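Local coordinates for protein Fe(2+) transporter FeoB (Legionella pneumophila, PDB 3IBY) that probably carries ferrous iron across the bacterial inner membrane in a GTP-driven uptake system, this chain being its cytosolic part with the GTPase domain, at residues Thr2-Ile7 and Cys86-Ile91; Phe43-His48 and Ala156-Leu161. All blocks are in the same frame, centred on the assembly; numbering follows the deposited sequence.

Contact 1. Residues Thr2-Ile7 and Cys86-Ile91; sequences THALLI and CIINVI
L6 lays CD1 against two side chains of 86-91 on one face of the sheet. L6 CD1 is 3.4 Å from V90 CG2 and 3.6 Å from I88 CG2. With CG anti to the backbone N (chi1 -174°), the leucine leans across toward the neighbouring strand. A4 and C86 share this face, with A4 CB 3.9 Å from C86 SG. The other face holds L5, I7, I87 and N89. There I87 CG2 packs against I7 CG1 at 3.5 Å, the two isoleucines meeting at a slant. N89 ND2 is hydrogen-bonded to T103 OG1 of helix 96-106.

Between the two faces runs the polar seam. Five backbone hydrogen bonds join strands 3-7 and 86-91 in parallel register, pairing A4 with C86 through to I7 with N89. I88 N to L5 O is nearly straight at 2.9 Å; C86 N to H3 O is the longest at 3.2 Å. On its other side 2-7 bonds to strand 48-54, so it is an inner strand. This is the parallel centre of a P-loop GTPase domain. L6 touches the probable P-loop that follows strand 3-8, and V90 lies near C12, a predicted GTP-binding residue.

Contact 2. Residues Phe43-His48 and Ala156-Leu161; sequences FLLGEH and ALQQSL
The F43 ring meets helix 156-161 with its outer end. L161 CD1 sits at the ring edge, near its plane, 3.6 Å from F43 CZ. Q158 CG comes in obliquely, 3.9 Å from F43 CE2. The ring plane and the Q158 amide plane are 24° apart, but the glutamine meets the ring through its aliphatic CG. F43 holds CG between its backbone N and carbonyl carbon (chi1 61°), and this directs the ring at the helix. H48 presents its ring edge to L45 O within its own segment.

L45 CD2 lies 3.4 Å from Q158 CB and close to Q158 O. Q158 O accepts a backbone bond from L161 N; the L45 methyl only packs beside it. A type II' turn runs from L45 to H48, its two ends paired by L45 N to H48 O at 2.8 Å. The turn joins strand 37-45 to strand 48-54. Strand 43-45 and helix segment 156-161 run at 76°. L45 and H48 also touch L162, while F43 reaches back to I50 and I52. The contact is van der Waals packing of apolar side chains on a glutamine's aliphatic part and a helix carbonyl, without hydrogen bonds between the two segments.

How the contacts relate
Contact 1 is core and contact 2 lies nearer the surface. Both reach the same mixed sheet. Contact 1 joins two neighbouring inner strands, so main-chain bonding sets its register. Contact 2 sets the hairpin end of strand 37-45 against a helix; it is bridged by side-chain packing, partly onto the helix backbone, with no main-chain pairing. It buries 220 against 467 Å². The two touch where I88 CG1 meets L161 CD2 at 3.9 Å. Helix 154-162 thus packs over the sheet face that carries I88. Contact 1 lies beside the predicted GTP site. The Q158 side chain is about 11 Å from that of A148, and the F43 side chain about 12 Å from that of D54, both predicted GTP-site residues.

Contact 1. Residues Thr2-Ile7 and Cys86-Ile91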
loop_
_atom_site.group_PDB
_atom_site.type_symbol
_atom_site.label_atom_id
_atom_site.label_comp_id
_atom_site.label_asym_id
_atom_site.label_seq_id
_atom_site.Cartn_x
_atom_site.Cartn_y
_atom_site.Cartn_z
ATOM N N THR A 2 -17.972 5.150 -6.008
ATOM C CA THR A 2 -16.543 4.873 -6.254
ATOM C C THR A 2 -15.971 4.254 -4.983
ATOM O O THR A 2 -16.262 4.692 -3.880
ATOM C CB THR A 2 -15.743 6.139 -6.723
ATOM O OG1 THR A 2 -14.799 6.514 -5.727
ATOM C CG2 THR A 2 -16.662 7.316 -7.032
ATOM N N HIS A 3 -15.145 3.229 -5.159
ATOM C CA HIS A 3 -14.829 2.295 -4.077
ATOM C C HIS A 3 -13.368 2.360 -3.691
ATOM O O HIS A 3 -12.464 2.161 -4.521
ATOM C CB HIS A 3 -15.201 0.866 -4.503
ATOM C CG HIS A 3 -14.853 -0.180 -3.496
ATOM N ND1 HIS A 3 -14.860 0.057 -2.137
ATOM C CD2 HIS A 3 -14.513 -1.472 -3.644
ATOM C CE1 HIS A 3 -14.524 -1.046 -1.492
ATOM N NE2 HIS A 3 -14.297 -1.984 -2.388
ATOM N N ALA A 4 -13.144 2.624 -2.413
ATOM C CA ALA A 4 -11.794 2.898 -1.903
ATOM C C ALA A 4 -11.416 1.886 -0.843
ATOM O O ALA A 4 -12.133 1.718 0.124
ATOM C CB ALA A 4 -11.732 4.297 -1.334
ATOM N N LEU A 5 -10.314 1.180 -1.049
ATOM C CA LEU A 5 -9.742 0.344 0.013
ATOM C C LEU A 5 -8.909 1.240 0.943
ATOM O O LEU A 5 -8.202 2.128 0.463
ATOM C CB LEU A 5 -8.813 -0.725 -0.546
ATOM C CG LEU A 5 -9.344 -1.666 -1.593
ATOM C CD1 LEU A 5 -8.228 -2.675 -2.024
ATOM C CD2 LEU A 5 -10.598 -2.360 -1.070
ATOM N N LEU A 6 -8.992 0.987 2.253
ATOM C CA LEU A 6 -8.152 1.689 3.248
ATOM C C LEU A 6 -7.084 0.729 3.832
ATOM O O LEU A 6 -7.399 -0.321 4.410
ATOM C CB LEU A 6 -9.049 2.285 4.340
ATOM C CG LEU A 6 -8.508 3.189 5.443
ATOM C CD1 LEU A 6 -7.962 4.548 4.909
ATOM C CD2 LEU A 6 -9.658 3.363 6.516
ATOM N N ILE A 7 -5.819 1.091 3.640
ATOM C CA ILE A 7 -4.689 0.200 3.912
ATOM C C ILE A 7 -3.577 0.890 4.675
ATOM O O ILE A 7 -3.236 2.047 4.388
ATOM C CB ILE A 7 -4.023 -0.293 2.592
ATOM C CG1 ILE A 7 -5.086 -0.548 1.525
ATOM C CG2 ILE A 7 -3.180 -1.521 2.848
ATOM C CD1 ILE A 7 -4.642 -1.456 0.392
ATOM N N CYS A 86 -9.728 2.936 -6.018
ATOM C CA CYS A 86 -8.472 3.527 -5.516
ATOM C C CYS A 86 -8.110 3.075 -4.107
ATOM O O CYS A 86 -8.941 2.448 -3.429
ATOM C CB CYS A 86 -8.594 5.043 -5.537
ATOM S SG CYS A 86 -9.978 5.488 -4.555
ATOM N N ILE A 87 -6.883 3.391 -3.678
ATOM C CA ILE A 87 -6.421 3.080 -2.301
ATOM C C ILE A 87 -6.075 4.332 -1.534
ATOM O O ILE A 87 -5.445 5.255 -2.062
ATOM C CB ILE A 87 -5.173 2.187 -2.290
ATOM C CG1 ILE A 87 -5.486 0.821 -2.901
ATOM C CG2 ILE A 87 -4.637 1.990 -0.886
ATOM C CD1 ILE A 87 -4.275 0.245 -3.711
ATOM N N ILE A 88 -6.487 4.331 -0.281
ATOM C CA ILE A 88 -6.097 5.335 0.671
ATOM C C ILE A 88 -5.101 4.668 1.591
ATOM O O ILE A 88 -5.456 3.849 2.492
ATOM C CB ILE A 88 -7.275 5.869 1.514
ATOM C CG1 ILE A 88 -8.343 6.487 0.623
ATOM C CG2 ILE A 88 -6.787 6.924 2.473
ATOM C CD1 ILE A 88 -9.643 6.795 1.411
ATOM N N ASN A 89 -3.839 4.978 1.347
ATOM C CA ASN A 89 -2.764 4.436 2.129
ATOM C C ASN A 89 -2.572 5.394 3.297
ATOM O O ASN A 89 -2.162 6.547 3.131
ATOM C CB ASN A 89 -1.545 4.323 1.226
ATOM C CG ASN A 89 -0.308 3.880 1.946
ATOM O OD1 ASN A 89 -0.366 3.269 3.030
ATOM N ND2 ASN A 89 0.842 4.182 1.345
ATOM N N VAL A 90 -2.913 4.917 4.487
ATOM C CA VAL A 90 -2.671 5.662 5.733
ATOM C C VAL A 90 -1.311 5.383 6.299
ATOM O O VAL A 90 -0.992 4.255 6.641
ATOM C CB VAL A 90 -3.604 5.269 6.891
ATOM C CG1 VAL A 90 -3.760 6.471 7.828
ATOM C CG2 VAL A 90 -4.880 4.818 6.389
ATOM N N ILE A 91 -0.559 6.457 6.466
ATOM C CA ILE A 91 0.781 6.410 6.994
ATOM C C ILE A 91 0.810 7.100 8.314
ATOM O O ILE A 91 0.137 8.111 8.488
ATOM C CB ILE A 91 1.694 7.170 6.065
ATOM C CG1 ILE A 91 1.816 6.398 4.773
ATOM C CG2 ILE A 91 3.069 7.355 6.661
ATOM C CD1 ILE A 91 2.766 6.992 3.824
#

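Contact 2. Residues Phe43-His48 and Ala156-Leu161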
loop_
_atom_site.group_PDB
_atom_site.type_symbol
_atom_site.label_atom_id
_atom_site.label_comp_id
_atom_site.label_asym_id
_atom_site.label_seq_id
_atom_site.Cartn_x
_atom_site.Cartn_y
_atom_site.Cartn_z
ATOM N N PHE A 43 -19.487 7.372 2.547
ATOM C CA PHE A 43 -19.868 8.734 2.772
ATOM C C PHE A 43 -20.236 9.401 1.464
ATOM O O PHE A 43 -19.802 8.986 0.408
ATOM C CB PHE A 43 -18.775 9.492 3.539
ATOM C CG PHE A 43 -17.455 9.561 2.835
ATOM C CD1 PHE A 43 -16.566 8.507 2.893
ATOM C CD2 PHE A 43 -17.091 10.687 2.122
ATOM C CE1 PHE A 43 -15.351 8.567 2.246
ATOM C CE2 PHE A 43 -15.853 10.779 1.485
ATOM C CZ PHE A 43 -14.977 9.712 1.541
ATOM N N LEU A 44 -21.080 10.423 1.549
ATOM C CA LEU A 44 -21.365 11.272 0.420
ATOM C C LEU A 44 -20.337 12.393 0.359
ATOM O O LEU A 44 -19.853 12.848 1.388
ATOM C CB LEU A 44 -22.777 11.823 0.534
ATOM C CG LEU A 44 -23.869 10.782 0.316
ATOM C CD1 LEU A 44 -25.269 11.371 0.598
ATOM C CD2 LEU A 44 -23.788 10.179 -1.082
ATOM N N LEU A 45 -19.984 12.808 -0.855
ATOM C CA LEU A 45 -18.992 13.850 -1.080
ATOM C C LEU A 45 -19.522 14.656 -2.227
ATOM O O LEU A 45 -19.071 14.565 -3.386
ATOM C CB LEU A 45 -17.636 13.245 -1.390
ATOM C CG LEU A 45 -16.458 14.240 -1.449
ATOM C CD1 LEU A 45 -16.707 15.499 -0.599
ATOM C CD2 LEU A 45 -15.122 13.560 -1.043
ATOM N N GLY A 46 -20.523 15.450 -1.873
ATOM C CA GLY A 46 -21.419 16.068 -2.826
ATOM C C GLY A 46 -22.417 15.017 -3.266
ATOM O O GLY A 46 -23.007 14.303 -2.432
ATOM N N GLU A 47 -22.587 14.912 -4.584
ATOM C CA GLU A 47 -23.539 13.977 -5.152
ATOM C C GLU A 47 -22.890 12.604 -5.195
ATOM O O GLU A 47 -23.595 11.606 -5.096
ATOM C CB GLU A 47 -24.001 14.455 -6.518
ATOM C CG GLU A 47 -24.280 15.991 -6.531
ATOM C CD GLU A 47 -25.482 16.416 -7.364
ATOM O OE1 GLU A 47 -26.479 15.665 -7.434
ATOM O OE2 GLU A 47 -25.444 17.540 -7.922
ATOM N N HIS A 48 -21.549 12.590 -5.276
ATOM C CA HIS A 48 -20.700 11.386 -5.243
ATOM C C HIS A 48 -20.750 10.479 -3.989
ATOM O O HIS A 48 -20.414 10.910 -2.896
ATOM C CB HIS A 48 -19.246 11.807 -5.411
ATOM C CG HIS A 48 -18.961 12.430 -6.739
ATOM N ND1 HIS A 48 -18.966 13.797 -6.935
ATOM C CD2 HIS A 48 -18.691 11.872 -7.943
ATOM C CE1 HIS A 48 -18.708 14.055 -8.205
ATOM N NE2 HIS A 48 -18.538 12.907 -8.838
ATOM N N ALA A 156 -9.769 17.832 2.935
ATOM C CA ALA A 156 -8.816 17.865 1.837
ATOM C C ALA A 156 -8.521 16.464 1.290
ATOM O O ALA A 156 -8.316 16.281 0.094
ATOM C CB ALA A 156 -7.528 18.524 2.312
ATOM N N LEU A 157 -8.460 15.485 2.194
ATOM C CA LEU A 157 -8.303 14.059 1.831
ATOM C C LEU A 157 -9.542 13.585 1.079
ATOM O O LEU A 157 -9.436 12.815 0.145
ATOM C CB LEU A 157 -8.120 13.212 3.067
ATOM C CG LEU A 157 -8.036 11.729 2.808
ATOM C CD1 LEU A 157 -6.672 11.402 2.270
ATOM C CD2 LEU A 157 -8.329 10.930 4.084
ATOM N N GLN A 158 -10.704 14.075 1.500
ATOM C CA GLN A 158 -11.951 13.814 0.799
ATOM C C GLN A 158 -11.821 14.410 -0.571
ATOM O O GLN A 158 -12.042 13.750 -1.536
ATOM C CB GLN A 158 -13.133 14.430 1.540
ATOM C CG GLN A 158 -13.618 13.658 2.799
ATOM C CD GLN A 158 -14.610 14.497 3.646
ATOM O OE1 GLN A 158 -14.785 15.684 3.399
ATOM N NE2 GLN A 158 -15.252 13.878 4.621
ATOM N N GLN A 159 -11.453 15.672 -0.651
ATOM C CA GLN A 159 -11.347 16.344 -1.940
ATOM C C GLN A 159 -10.402 15.572 -2.874
ATOM O O GLN A 159 -10.771 15.207 -3.984
ATOM C CB GLN A 159 -10.875 17.778 -1.755
ATOM C CG GLN A 159 -11.655 18.758 -2.585
ATOM C CD GLN A 159 -13.127 18.738 -2.239
ATOM O OE1 GLN A 159 -13.490 18.618 -1.063
ATOM N NE2 GLN A 159 -13.984 18.814 -3.261
ATOM N N SER A 160 -9.207 15.265 -2.388
ATOM C CA SER A 160 -8.247 14.480 -3.139
ATOM C C SER A 160 -8.780 13.101 -3.599
ATOM O O SER A 160 -8.269 12.540 -4.576
ATOM C CB SER A 160 -7.020 14.278 -2.266
ATOM O OG SER A 160 -5.934 13.816 -3.017
ATOM N N LEU A 161 -9.790 12.553 -2.927
ATOM C CA LEU A 161 -10.427 11.319 -3.386
ATOM C C LEU A 161 -11.113 11.405 -4.710
ATOM O O LEU A 161 -11.064 10.470 -5.477
ATOM C CB LEU A 161 -11.487 10.870 -2.429
ATOM C CG LEU A 161 -10.944 10.029 -1.317
ATOM C CD1 LEU A 161 -12.161 9.486 -0.634
ATOM C CD2 LEU A 161 -10.037 8.929 -1.860
#